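Local atomic coordinates of pectate lyase (Bacillus subtilis, PDB entry 5AMV), a protein that cleaves the alpha-1,4-galacturonan chains of pectate by calcium-dependent beta-elimination, releasing oligosaccharides with an unsaturated sugar at their non-reducing ends. Residues A[10-15]-A[234-239]; A[158-163]-A[200-205]; A[333-338]-A[357-362]. All blocks are in the same frame, centred on the assembly; numbering follows the deposited sequence.

Interaction 1 of 3, residues A[10-15]-A[234-239]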
ATOM      1  N   SER A  10      22.766  -3.059  -4.721  1.00 12.83           N
ATOM      2  CA  SER A  10      23.351  -1.819  -4.190  0.50 12.72           C
ATOM      3  C   SER A  10      22.989  -0.536  -4.951  1.00 13.16           C
ATOM      4  O   SER A  10      23.204   0.586  -4.432  1.00 14.14           O
ATOM      5  CB  SER A  10      24.883  -1.964  -4.131  0.50 12.97           C
ATOM      6  OG  SER A  10      25.385  -2.156  -5.440  0.50  9.94           O
ATOM      7  N   ASN A  11      22.443  -0.668  -6.162  1.00 12.93           N
ATOM      8  CA  ASN A  11      21.982   0.480  -6.950  0.50 14.03           C
ATOM      9  C   ASN A  11      20.458   0.491  -7.087  1.00 13.28           C
ATOM     10  O   ASN A  11      19.894   1.323  -7.829  1.00 13.20           O
ATOM     11  CB  ASN A  11      22.610   0.451  -8.355  0.50 14.35           C
ATOM     12  CG  ASN A  11      22.056  -0.666  -9.232  0.50 17.41           C
ATOM     13  OD1 ASN A  11      21.511  -1.647  -8.741  0.50 20.36           O
ATOM     14  ND2 ASN A  11      22.218  -0.525 -10.547  0.50 21.19           N
ATOM     15  N   ASP A  12      19.789  -0.436  -6.389  1.00 11.70           N
ATOM     16  CA  ASP A  12      18.357  -0.643  -6.674  1.00 10.38           C
ATOM     17  C   ASP A  12      17.425   0.253  -5.849  1.00 10.58           C
ATOM     18  O   ASP A  12      16.723  -0.203  -4.913  1.00 10.41           O
ATOM     19  CB  ASP A  12      18.004  -2.131  -6.561  1.00 11.11           C
ATOM     20  CG  ASP A  12      16.647  -2.461  -7.159  1.00 11.06           C
ATOM     21  OD1 ASP A  12      15.943  -1.557  -7.705  1.00 11.67           O
ATOM     22  OD2 ASP A  12      16.284  -3.653  -7.087  1.00 10.53           O
ATOM     23  N   GLY A  13      17.435   1.542  -6.198  1.00  9.39           N
ATOM     24  CA  GLY A  13      16.506   2.504  -5.610  1.00  9.74           C
ATOM     25  C   GLY A  13      16.866   2.984  -4.211  1.00  9.73           C
ATOM     26  O   GLY A  13      17.904   2.625  -3.637  1.00  9.44           O
ATOM     27  N   TRP A  14      15.979   3.812  -3.650  1.00  9.02           N
ATOM     28  CA  TRP A  14      16.218   4.439  -2.380  1.00  9.63           C
ATOM     29  C   TRP A  14      16.431   3.412  -1.239  1.00 10.00           C
ATOM     30  O   TRP A  14      17.103   3.706  -0.252  1.00 10.40           O
ATOM     31  CB  TRP A  14      15.064   5.346  -2.048  1.00  9.72           C
ATOM     32  CG  TRP A  14      15.181   6.798  -2.563  1.00  9.33           C
ATOM     33  CD1 TRP A  14      14.230   7.482  -3.261  1.00  9.13           C
ATOM     34  CD2 TRP A  14      16.265   7.733  -2.336  1.00  9.64           C
ATOM     35  NE1 TRP A  14      14.645   8.786  -3.502  1.00  9.87           N
ATOM     36  CE2 TRP A  14      15.893   8.962  -2.953  1.00  9.34           C
ATOM     37  CE3 TRP A  14      17.522   7.641  -1.698  1.00 10.40           C
ATOM     38  CZ2 TRP A  14      16.723  10.117  -2.922  1.00 10.77           C
ATOM     39  CZ3 TRP A  14      18.339   8.797  -1.643  1.00  9.16           C
ATOM     40  CH2 TRP A  14      17.932  10.009  -2.279  1.00 12.34           C
ATOM     41  N   GLY A  15      15.852   2.209  -1.359  1.00  8.42           N
ATOM     42  CA  GLY A  15      16.115   1.181  -0.325  1.00  9.71           C
ATOM     43  C   GLY A  15      17.590   0.814  -0.193  1.00 10.02           C
ATOM     44  O   GLY A  15      18.003   0.308   0.862  1.00  9.99           O
ATOM     45  N   TYR A 234      13.781   5.467   2.625  1.00  7.97           N
ATOM     46  CA  TYR A 234      14.732   4.526   2.006  1.00  8.65           C
ATOM     47  C   TYR A 234      14.063   3.209   1.726  1.00  8.39           C
ATOM     48  O   TYR A 234      14.304   2.188   2.406  1.00  8.18           O
ATOM     49  CB  TYR A 234      16.029   4.332   2.807  1.00  9.42           C
ATOM     50  CG  TYR A 234      16.728   5.625   3.177  1.00 10.74           C
ATOM     51  CD1 TYR A 234      17.029   6.578   2.185  1.00 12.02           C
ATOM     52  CD2 TYR A 234      17.097   5.885   4.505  1.00 13.54           C
ATOM     53  CE1 TYR A 234      17.702   7.746   2.504  1.00 13.91           C
ATOM     54  CE2 TYR A 234      17.750   7.103   4.842  1.00 13.41           C
ATOM     55  CZ  TYR A 234      18.037   7.995   3.819  1.00 15.33           C
ATOM     56  OH  TYR A 234      18.705   9.181   4.120  1.00 19.19           O
ATOM     57  N   ILE A 235      13.230   3.247   0.684  1.00  6.84           N
ATOM     58  CA  ILE A 235      12.341   2.132   0.380  1.00  6.64           C
ATOM     59  C   ILE A 235      12.314   1.906  -1.118  1.00  7.51           C
ATOM     60  O   ILE A 235      12.226   2.866  -1.889  1.00  8.32           O
ATOM     61  CB  ILE A 235      10.903   2.502   0.825  1.00  6.63           C
ATOM     62  CG1 ILE A 235      10.863   2.667   2.355  1.00  7.80           C
ATOM     63  CG2 ILE A 235       9.857   1.441   0.360  1.00  6.16           C
ATOM     64  CD1 ILE A 235       9.701   3.571   2.836  1.00  8.39           C
ATOM     65  N   THR A 236      12.374   0.646  -1.536  1.00  6.86           N
ATOM     66  CA  THR A 236      12.211   0.322  -2.934  1.00  7.66           C
ATOM     67  C   THR A 236      11.023  -0.620  -3.052  1.00  7.38           C
ATOM     68  O   THR A 236      10.982  -1.612  -2.330  1.00  6.91           O
ATOM     69  CB  THR A 236      13.465  -0.357  -3.497  1.00  7.85           C
ATOM     70  OG1 THR A 236      14.540   0.602  -3.473  1.00  6.84           O
ATOM     71  CG2 THR A 236      13.264  -0.840  -4.953  1.00  8.58           C
ATOM     72  N   MET A 237      10.070  -0.329  -3.959  1.00  6.35           N
ATOM     73  CA  MET A 237       8.983  -1.287  -4.238  1.00  6.48           C
ATOM     74  C   MET A 237       9.065  -1.585  -5.741  1.00  7.12           C
ATOM     75  O   MET A 237       8.879  -0.675  -6.568  1.00  6.26           O
ATOM     76  CB  MET A 237       7.618  -0.703  -3.894  1.00  6.20           C
ATOM     77  CG  MET A 237       7.524  -0.106  -2.483  1.00  7.66           C
ATOM     78  SD  MET A 237       5.786   0.250  -2.141  1.00  9.15           S
ATOM     79  CE  MET A 237       6.035   1.164  -0.610  1.00  8.89           C
ATOM     80  N   SER A 238       9.373  -2.846  -6.071  1.00  7.15           N
ATOM     81  CA  SER A 238       9.648  -3.223  -7.446  1.00  7.19           C
ATOM     82  C   SER A 238       8.868  -4.459  -7.837  1.00  7.13           C
ATOM     83  O   SER A 238       8.652  -5.347  -7.018  1.00  6.88           O
ATOM     84  CB  SER A 238      11.161  -3.461  -7.658  1.00  7.37           C
ATOM     85  OG  SER A 238      11.696  -4.444  -6.757  1.00  7.88           O
ATOM     86  N   TYR A 239       8.456  -4.517  -9.106  1.00  7.22           N
ATOM     87  CA  TYR A 239       7.832  -5.726  -9.681  1.00  7.00           C
ATOM     88  C   TYR A 239       6.633  -6.227  -8.891  1.00  7.95           C
ATOM     89  O   TYR A 239       6.391  -7.452  -8.831  1.00  7.79           O
ATOM     90  CB  TYR A 239       8.897  -6.837  -9.864  1.00  6.20           C
ATOM     91  CG  TYR A 239       9.922  -6.503 -10.936  1.00  7.32           C
ATOM     92  CD1 TYR A 239       9.599  -6.667 -12.291  1.00  9.40           C
ATOM     93  CD2 TYR A 239      11.175  -5.982 -10.600  1.00 10.29           C
ATOM     94  CE1 TYR A 239      10.510  -6.345 -13.293  1.00  9.21           C
ATOM     95  CE2 TYR A 239      12.090  -5.657 -11.595  1.00 10.38           C
ATOM     96  CZ  TYR A 239      11.751  -5.828 -12.928  1.00 12.24           C
ATOM     97  OH  TYR A 239      12.651  -5.500 -13.923  1.00 13.95           O
TER
HETATM   98  O   HOH W   1      14.344  -4.775  -8.664  1.00 12.31           O
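With chi1 at -66°, T236 turns its hydroxyl beside its own backbone N and opposite its carbonyl carbon, straight at the bend of 10-15, while D12, whose carboxylate swings opposite its N (chi1 -166°), brings OD1 to within 3.9 Å of the T236 methyl CG2, the two side chains crossing at about a right angle. The hydroxyl works in both directions. T236 OG1 donates to D12 O at 2.7 Å, in the carbonyl plane and on a lone pair, and it accepts from G15 N at 3.0 Å. One buried oxygen thus joins D12 O to G15 N, three residues apart in the loop. G13 itself has no room for a side chain, since a CB would run into T236 OG1. Two residues on, G15 lays its CA against Y234 O (3.4 Å), a CA-H...O contact. The W14 and Y234 rings meet at a slant, CE3 of W14 lying 4.1 Å from CD1 of Y234. A water bonded to D12 OD2 makes a weak link to S238 OG, whereas D12 OD1 is hydrogen-bonded to H269 NE2. The N-terminal loop is thereby fastened to the beginning of strand 235-245 of the parallel beta-helix, which lies between 194-197 and 266-274; W14 N is hydrogen-bonded to T267 OG1 on the latter.

Interaction 2 of 3, residues A[158-163]-A[200-205]. With GOL (glycerol), chain E; ACT (acetate ion), chain D.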
ATOM      1  N   GLU A 158       1.132 -12.982  -2.223  1.00  5.40           N
ATOM      2  CA  GLU A 158      -0.126 -12.360  -2.638  1.00  6.09           C
ATOM      3  C   GLU A 158      -0.877 -11.956  -1.362  1.00  6.27           C
ATOM      4  O   GLU A 158      -1.277 -12.806  -0.564  1.00  6.93           O
ATOM      5  CB  GLU A 158      -0.985 -13.304  -3.507  1.00  7.54           C
ATOM      6  CG  GLU A 158      -2.343 -12.643  -3.871  1.00  7.78           C
ATOM      7  CD  GLU A 158      -3.237 -13.539  -4.711  1.00 14.57           C
ATOM      8  OE1 GLU A 158      -2.767 -14.622  -5.149  1.00 16.70           O
ATOM      9  OE2 GLU A 158      -4.393 -13.149  -4.968  1.00 11.34           O
ATOM     10  N   PHE A 159      -1.060 -10.644  -1.172  1.00  6.40           N
ATOM     11  CA  PHE A 159      -1.840 -10.135  -0.026  1.00  6.28           C
ATOM     12  C   PHE A 159      -3.235  -9.839  -0.526  1.00  7.10           C
ATOM     13  O   PHE A 159      -3.383  -9.133  -1.508  1.00  7.12           O
ATOM     14  CB  PHE A 159      -1.205  -8.798   0.430  1.00  6.74           C
ATOM     15  CG  PHE A 159       0.116  -8.964   1.119  1.00  6.75           C
ATOM     16  CD1 PHE A 159       1.339  -9.061   0.400  1.00  6.86           C
ATOM     17  CD2 PHE A 159       0.156  -9.028   2.507  1.00  8.46           C
ATOM     18  CE1 PHE A 159       2.556  -9.195   1.068  1.00  7.67           C
ATOM     19  CE2 PHE A 159       1.365  -9.178   3.194  1.00  7.14           C
ATOM     20  CZ  PHE A 159       2.567  -9.265   2.486  1.00  7.75           C
ATOM     21  N   GLN A 160      -4.259 -10.357   0.151  1.00  6.42           N
ATOM     22  CA  GLN A 160      -5.646 -10.180  -0.269  1.00  6.76           C
ATOM     23  C   GLN A 160      -6.431  -9.547   0.876  1.00  6.62           C
ATOM     24  O   GLN A 160      -6.304  -9.962   2.031  1.00  6.21           O
ATOM     25  CB  GLN A 160      -6.287 -11.540  -0.535  1.00  6.72           C
ATOM     26  CG  GLN A 160      -5.611 -12.403  -1.615  1.00  7.35           C
ATOM     27  CD  GLN A 160      -6.437 -13.659  -1.873  1.00 12.45           C
ATOM     28  OE1 GLN A 160      -7.245 -14.059  -1.036  1.00 15.60           O
ATOM     29  NE2 GLN A 160      -6.264 -14.254  -3.023  1.00 16.21           N
ATOM     30  N   ASP A 161      -7.278  -8.578   0.511  1.00  6.29           N
ATOM     31  CA  ASP A 161      -8.478  -8.238   1.268  1.00  5.80           C
ATOM     32  C   ASP A 161      -8.201  -7.933   2.737  1.00  6.44           C
ATOM     33  O   ASP A 161      -8.612  -8.683   3.634  1.00  7.03           O
ATOM     34  CB  ASP A 161      -9.504  -9.394   1.096  1.00  5.11           C
ATOM     35  CG  ASP A 161     -10.915  -9.004   1.529  1.00  6.35           C
ATOM     36  OD1 ASP A 161     -11.173  -7.821   1.769  1.00  7.28           O
ATOM     37  OD2 ASP A 161     -11.756  -9.907   1.635  1.00  6.85           O
ATOM     38  N   ALA A 162      -7.454  -6.833   2.972  1.00  6.20           N
ATOM     39  CA  ALA A 162      -7.257  -6.346   4.327  1.00  6.59           C
ATOM     40  C   ALA A 162      -8.543  -5.555   4.722  1.00  7.13           C
ATOM     41  O   ALA A 162      -8.708  -4.361   4.398  1.00  6.16           O
ATOM     42  CB  ALA A 162      -5.936  -5.487   4.403  1.00  5.31           C
ATOM     43  N   TYR A 163      -9.499  -6.282   5.308  1.00  6.97           N
ATOM     44  CA  TYR A 163     -10.894  -5.863   5.386  1.00  5.33           C
ATOM     45  C   TYR A 163     -11.224  -5.462   6.813  1.00  5.89           C
ATOM     46  O   TYR A 163     -10.947  -6.220   7.759  1.00  5.94           O
ATOM     47  CB  TYR A 163     -11.777  -7.064   5.016  1.00  5.27           C
ATOM     48  CG  TYR A 163     -13.268  -6.825   4.875  1.00  5.67           C
ATOM     49  CD1 TYR A 163     -14.114  -6.817   5.997  1.00  5.19           C
ATOM     50  CD2 TYR A 163     -13.836  -6.546   3.612  1.00  4.41           C
ATOM     51  CE1 TYR A 163     -15.471  -6.662   5.855  1.00  6.92           C
ATOM     52  CE2 TYR A 163     -15.226  -6.376   3.460  1.00  5.82           C
ATOM     53  CZ  TYR A 163     -16.030  -6.394   4.601  1.00  6.25           C
ATOM     54  OH  TYR A 163     -17.402  -6.196   4.474  1.00  6.36           O
ATOM     55  N   THR A 200       1.789  -9.390  -4.842  1.00  5.80           N
ATOM     56  CA  THR A 200       0.498  -9.048  -5.463  1.00  5.89           C
ATOM     57  C   THR A 200      -0.389  -8.537  -4.380  1.00  5.89           C
ATOM     58  O   THR A 200      -0.327  -9.024  -3.234  1.00  7.21           O
ATOM     59  CB  THR A 200      -0.095 -10.284  -6.161  1.00  6.33           C
ATOM     60  OG1 THR A 200       0.752 -10.614  -7.277  1.00  8.10           O
ATOM     61  CG2 THR A 200      -1.513  -9.968  -6.693  1.00  6.78           C
ATOM     62  N   PHE A 201      -1.185  -7.515  -4.695  1.00  6.52           N
ATOM     63  CA  PHE A 201      -2.095  -6.893  -3.717  1.00  6.57           C
ATOM     64  C   PHE A 201      -3.451  -6.747  -4.381  1.00  7.06           C
ATOM     65  O   PHE A 201      -3.545  -6.157  -5.448  1.00  5.87           O
ATOM     66  CB  PHE A 201      -1.552  -5.501  -3.312  1.00  6.52           C
ATOM     67  CG  PHE A 201      -0.173  -5.542  -2.750  1.00  6.86           C
ATOM     68  CD1 PHE A 201       0.003  -5.741  -1.382  1.00  6.43           C
ATOM     69  CD2 PHE A 201       0.966  -5.399  -3.575  1.00  6.73           C
ATOM     70  CE1 PHE A 201       1.272  -5.806  -0.834  1.00  5.45           C
ATOM     71  CE2 PHE A 201       2.274  -5.471  -3.038  1.00  8.24           C
ATOM     72  CZ  PHE A 201       2.439  -5.666  -1.666  1.00  6.65           C
ATOM     73  N   ASN A 202      -4.502  -7.288  -3.757  1.00  7.34           N
ATOM     74  CA  ASN A 202      -5.855  -7.156  -4.302  1.00  7.26           C
ATOM     75  C   ASN A 202      -6.891  -7.222  -3.181  1.00  7.74           C
ATOM     76  O   ASN A 202      -6.544  -7.405  -2.021  1.00  6.32           O
ATOM     77  CB  ASN A 202      -6.109  -8.237  -5.407  1.00  7.77           C
ATOM     78  CG  ASN A 202      -5.909  -9.649  -4.881  1.00  7.82           C
ATOM     79  OD1 ASN A 202      -6.548 -10.031  -3.904  1.00  9.12           O
ATOM     80  ND2 ASN A 202      -5.019 -10.419  -5.498  1.00  7.76           N
ATOM     81  N   ASP A 203      -8.162  -7.156  -3.548  1.00  6.44           N
ATOM     82  CA  ASP A 203      -9.219  -7.149  -2.528  1.00  7.04           C
ATOM     83  C   ASP A 203      -9.913  -8.516  -2.375  1.00  7.69           C
ATOM     84  O   ASP A 203     -11.022  -8.586  -1.847  1.00  8.82           O
ATOM     85  CB  ASP A 203     -10.227  -6.016  -2.836  1.00  8.19           C
ATOM     86  CG  ASP A 203      -9.671  -4.648  -2.485  1.00  7.90           C
ATOM     87  OD1 ASP A 203      -8.572  -4.566  -1.842  1.00  9.04           O
ATOM     88  OD2 ASP A 203     -10.334  -3.650  -2.845  1.00  6.97           O
ATOM     89  N   GLY A 204      -9.274  -9.586  -2.844  1.00  7.65           N
ATOM     90  CA  GLY A 204      -9.756 -10.950  -2.643  1.00  8.86           C
ATOM     91  C   GLY A 204     -11.152 -11.102  -3.213  1.00  9.53           C
ATOM     92  O   GLY A 204     -11.427 -10.632  -4.327  1.00  9.91           O
ATOM     93  N   SER A 205     -12.043 -11.697  -2.410  1.00 10.19           N
ATOM     94  CA  SER A 205     -13.402 -12.000  -2.847  1.00 10.39           C
ATOM     95  C   SER A 205     -14.414 -10.930  -2.400  1.00  9.84           C
ATOM     96  O   SER A 205     -15.625 -11.130  -2.535  1.00 11.11           O
ATOM     97  CB  SER A 205     -13.826 -13.362  -2.304  1.00 10.95           C
ATOM     98  OG  SER A 205     -13.901 -13.307  -0.884  1.00 14.04           O
TER
HETATM   99  C1  GOL E 403     -11.568 -14.006   2.895  1.00 33.23           C
HETATM  100  O1  GOL E 403     -12.515 -13.001   2.696  1.00 35.53           O
HETATM  101  C2  GOL E 403     -11.124 -14.291   1.482  1.00 31.54           C
HETATM  102  O2  GOL E 403     -12.287 -14.687   0.774  1.00 33.73           O
HETATM  103  C3  GOL E 403     -10.480 -13.019   0.914  1.00 24.38           C
HETATM  104  O3  GOL E 403     -11.407 -12.146   0.304  1.00 18.65           O
HETATM  105  C   ACT D 402     -19.781  -7.355   6.529  1.00 14.37           C
HETATM  106  O   ACT D 402     -19.546  -8.450   5.952  1.00 13.77           O
HETATM  107  OXT ACT D 402     -18.839  -6.515   6.624  1.00 11.20           O
HETATM  108  CH3 ACT D 402     -21.138  -7.095   7.113  1.00 14.04           C
HETATM  109  O   HOH W   2      -6.936  -5.126   0.656  1.00  8.45           O
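E158 OE2 takes two amide N-H groups at once, N202 ND2 from the neighbouring strand at 2.9 Å and Q160 NE2 from its own. They arrive from opposite faces of the carboxylate plane: the asparagine on the anti side, its amide turned 84° from the carboxylate, and the glutamine from above the plane. CG of N202 sits between its backbone N and carbonyl carbon (chi1 58°), which sends ND2 to the glutamate and lets OD1 accept from G204 N in an Asx turn. With an alanine at E158, N202 ND2 would probably lose its acceptor and the Q160 amide would be freer to turn. Beneath this polar face the strands run parallel in register, bonded through F159 N to T200 O (2.7 Å), N202 N to F159 O (3.1 Å) and D161 N to N202 O (2.9 Å). On the other face the F159 and F201 rings lie nearly parallel but slid apart, CD1 of F159 meeting CE1 of F201 at 3.5 Å. Past the strand ends a glycerol, probably from the crystallisation liquor, joins D161 OD2 to S205 N through its O3; D161 OD2 also forms a salt bridge with R206. Strands 158-160 and 200-202 lie on successive coils of the parallel beta-helix, set between 139-141 and 235-245, and both phenylalanines pack on I186 of strand 186-189.

Interaction 3 of 3, residues A[333-338]-A[357-362]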
ATOM      1  N   ALA A 333      -3.955  15.380 -19.139  1.00 11.28           N
ATOM      2  CA  ALA A 333      -4.015  16.071 -17.843  1.00 12.06           C
ATOM      3  C   ALA A 333      -4.532  15.139 -16.731  1.00 11.99           C
ATOM      4  O   ALA A 333      -4.105  15.237 -15.568  1.00 11.19           O
ATOM      5  CB  ALA A 333      -4.892  17.374 -17.948  1.00 12.48           C
ATOM      6  N   LYS A 334      -5.470  14.253 -17.092  1.00 11.30           N
ATOM      7  CA  LYS A 334      -6.213  13.453 -16.114  1.00 11.35           C
ATOM      8  C   LYS A 334      -5.444  12.220 -15.663  1.00 10.13           C
ATOM      9  O   LYS A 334      -5.932  11.451 -14.806  1.00 10.06           O
ATOM     10  CB  LYS A 334      -7.579  13.048 -16.672  1.00 12.95           C
ATOM     11  CG  LYS A 334      -8.555  14.247 -16.837  1.00 16.37           C
ATOM     12  CD  LYS A 334      -8.687  15.081 -15.584  1.00 24.16           C
ATOM     13  CE  LYS A 334      -9.622  14.425 -14.541  1.00 30.63           C
ATOM     14  NZ  LYS A 334      -9.388  14.973 -13.143  1.00 31.71           N
ATOM     15  N   THR A 335      -4.245  12.049 -16.216  1.00  9.56           N
ATOM     16  CA  THR A 335      -3.351  10.994 -15.725  1.00  9.30           C
ATOM     17  C   THR A 335      -2.942  11.241 -14.270  1.00  8.40           C
ATOM     18  O   THR A 335      -2.546  10.298 -13.535  1.00  7.64           O
ATOM     19  CB  THR A 335      -2.070  10.872 -16.561  1.00  9.28           C
ATOM     20  OG1 THR A 335      -1.365  12.121 -16.545  1.00 10.85           O
ATOM     21  CG2 THR A 335      -2.385  10.430 -17.999  1.00 10.38           C
ATOM     22  N   ILE A 336      -2.983  12.498 -13.843  1.00  8.80           N
ATOM     23  CA  ILE A 336      -2.617  12.845 -12.449  1.00  8.40           C
ATOM     24  C   ILE A 336      -3.733  13.636 -11.776  1.00  9.23           C
ATOM     25  O   ILE A 336      -4.698  14.098 -12.448  1.00  8.78           O
ATOM     26  CB  ILE A 336      -1.260  13.616 -12.381  1.00  8.38           C
ATOM     27  CG1 ILE A 336      -1.478  15.092 -12.809  1.00  9.42           C
ATOM     28  CG2 ILE A 336      -0.206  12.858 -13.217  1.00  8.24           C
ATOM     29  CD1 ILE A 336      -0.210  15.937 -12.812  1.00  8.95           C
ATOM     30  N   SER A 337      -3.636  13.765 -10.447  1.00  9.12           N
ATOM     31  CA  SER A 337      -4.523  14.654  -9.708  1.00 10.48           C
ATOM     32  C   SER A 337      -3.626  15.563  -8.862  1.00 10.62           C
ATOM     33  O   SER A 337      -2.728  15.092  -8.176  1.00 10.73           O
ATOM     34  CB  SER A 337      -5.491  13.880  -8.816  1.00 11.21           C
ATOM     35  OG  SER A 337      -6.441  14.767  -8.197  1.00 12.64           O
ATOM     36  N   VAL A 338      -3.863  16.873  -8.966  1.00 10.54           N
ATOM     37  CA  VAL A 338      -3.097  17.910  -8.249  1.00 12.42           C
ATOM     38  C   VAL A 338      -3.876  18.410  -7.033  1.00 12.75           C
ATOM     39  O   VAL A 338      -5.053  18.807  -7.129  1.00 12.93           O
ATOM     40  CB  VAL A 338      -2.752  19.096  -9.192  1.00 12.25           C
ATOM     41  CG1 VAL A 338      -1.838  20.047  -8.424  1.00 12.55           C
ATOM     42  CG2 VAL A 338      -2.041  18.590 -10.480  1.00 11.90           C
ATOM     43  N   ILE A 357       3.306  11.856 -23.962  1.00  9.62           N
ATOM     44  CA  ILE A 357       2.642  13.008 -23.368  1.00  9.32           C
ATOM     45  C   ILE A 357       3.571  13.587 -22.321  1.00 10.63           C
ATOM     46  O   ILE A 357       4.564  12.959 -21.963  1.00 11.08           O
ATOM     47  CB  ILE A 357       1.263  12.682 -22.687  1.00  9.02           C
ATOM     48  CG1 ILE A 357       1.414  11.650 -21.571  1.00  8.11           C
ATOM     49  CG2 ILE A 357       0.261  12.167 -23.750  1.00  8.43           C
ATOM     50  CD1 ILE A 357       0.290  11.722 -20.527  1.00 10.09           C
ATOM     51  N   ASN A 358       3.209  14.775 -21.846  1.00 10.80           N
ATOM     52  CA  ASN A 358       3.892  15.331 -20.679  0.62 11.34           C
ATOM     53  C   ASN A 358       2.854  15.720 -19.672  1.00 11.75           C
ATOM     54  O   ASN A 358       2.156  16.737 -19.773  1.00 10.71           O
ATOM     55  CB  ASN A 358       4.829  16.509 -20.955  0.62 12.16           C
ATOM     56  CG  ASN A 358       5.762  16.756 -19.773  0.62 10.59           C
ATOM     57  OD1 ASN A 358       5.372  17.376 -18.777  0.62  8.83           O
ATOM     58  ND2 ASN A 358       6.971  16.185 -19.847  0.62 15.56           N
ATOM     59  N   ALA A 359       2.744  14.871 -18.657  1.00 11.08           N
ATOM     60  CA  ALA A 359       1.685  15.033 -17.655  1.00 10.88           C
ATOM     61  C   ALA A 359       1.805  16.321 -16.848  1.00 10.75           C
ATOM     62  O   ALA A 359       0.815  16.985 -16.534  1.00 10.46           O
ATOM     63  CB  ALA A 359       1.719  13.812 -16.683  1.00 12.58           C
ATOM     64  N   SER A 360       3.042  16.623 -16.473  1.00  9.98           N
ATOM     65  CA  SER A 360       3.332  17.811 -15.687  1.00  9.75           C
ATOM     66  C   SER A 360       2.912  19.081 -16.461  1.00 10.24           C
ATOM     67  O   SER A 360       2.146  19.882 -15.961  1.00 10.00           O
ATOM     68  CB  SER A 360       4.830  17.861 -15.435  1.00 10.31           C
ATOM     69  OG  SER A 360       5.125  18.944 -14.609  1.00 10.01           O
ATOM     70  N   ALA A 361       3.357  19.161 -17.712  1.00 11.25           N
ATOM     71  CA  ALA A 361       3.113  20.317 -18.555  1.00 11.79           C
ATOM     72  C   ALA A 361       1.615  20.458 -18.807  1.00 12.35           C
ATOM     73  O   ALA A 361       1.083  21.569 -18.837  1.00 13.21           O
ATOM     74  CB  ALA A 361       3.852  20.153 -19.866  1.00 12.57           C
ATOM     75  N   ALA A 362       0.938  19.321 -18.979  1.00 12.85           N
ATOM     76  CA  ALA A 362      -0.513  19.291 -19.242  1.00 12.54           C
ATOM     77  C   ALA A 362      -1.328  19.857 -18.084  1.00 13.45           C
ATOM     78  O   ALA A 362      -2.515  20.241 -18.232  1.00 15.32           O
ATOM     79  CB  ALA A 362      -0.962  17.853 -19.601  1.00 13.63           C
TER
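A short, weakly bonded helical turn packs near the C-terminal end of the parallel beta-helix here: residues 357-362 follow strand 355-356 and lie against the 3-10 turn that leads into strand 336-338, an outermost strand of its sheet. Between the two segments the contact is mainly methyl and aliphatic. T335 stretches its methyl toward I357, tip to tip, with CG2 3.9 Å from CD1. Its hydroxyl, placed between the backbone N and the carbonyl carbon (chi1 59°), lies 3.5 Å from the methyl CB of A359 and finds its polar partner in A332 O. I336 meets the same alanine with its CG2 branch, 4.1 Å from A359 CB, and its CD1 rests near A359 O. N363, just past the helix, adds a polar tie, its ND2 bonded to both A333 O and A359 O, and D347 accepts from the backbone N of A359 and S360 at the start of the helix. In one of its two conformers N358 caps the helix, OD1 accepting from A361 N at 2.9 Å. The side chain of R279, the inferred active-site residue, and a bound galacturonate are each about 11 Å from the side chain of I336. At the exposed A362, the methyl CB of A333 sits 3.7 Å from A362 O.

In the fold
Interactions 1 and 2 reach the same parallel sheet of the beta-helix, where strands 235-245 and 200-202 are neighbours, and interaction 2 is nested inside the chain loop that interaction 1 closes; their nearest atoms are about 6 Å apart. Interaction 2 is the most buried, a coil-to-coil pairing with backbone bonds, a polar face and an aromatic one. Interaction 1, partly buried, instead lays a loop on a strand through one hydroxyl and a ring contact. Interaction 3 stands apart, about 17 Å from interaction 1 and 18 Å from interaction 2 between nearest atoms. It lies farthest from the centre of the chain, and mainly apolar side-chain contacts, not direct hydrogen bonds, join its segments.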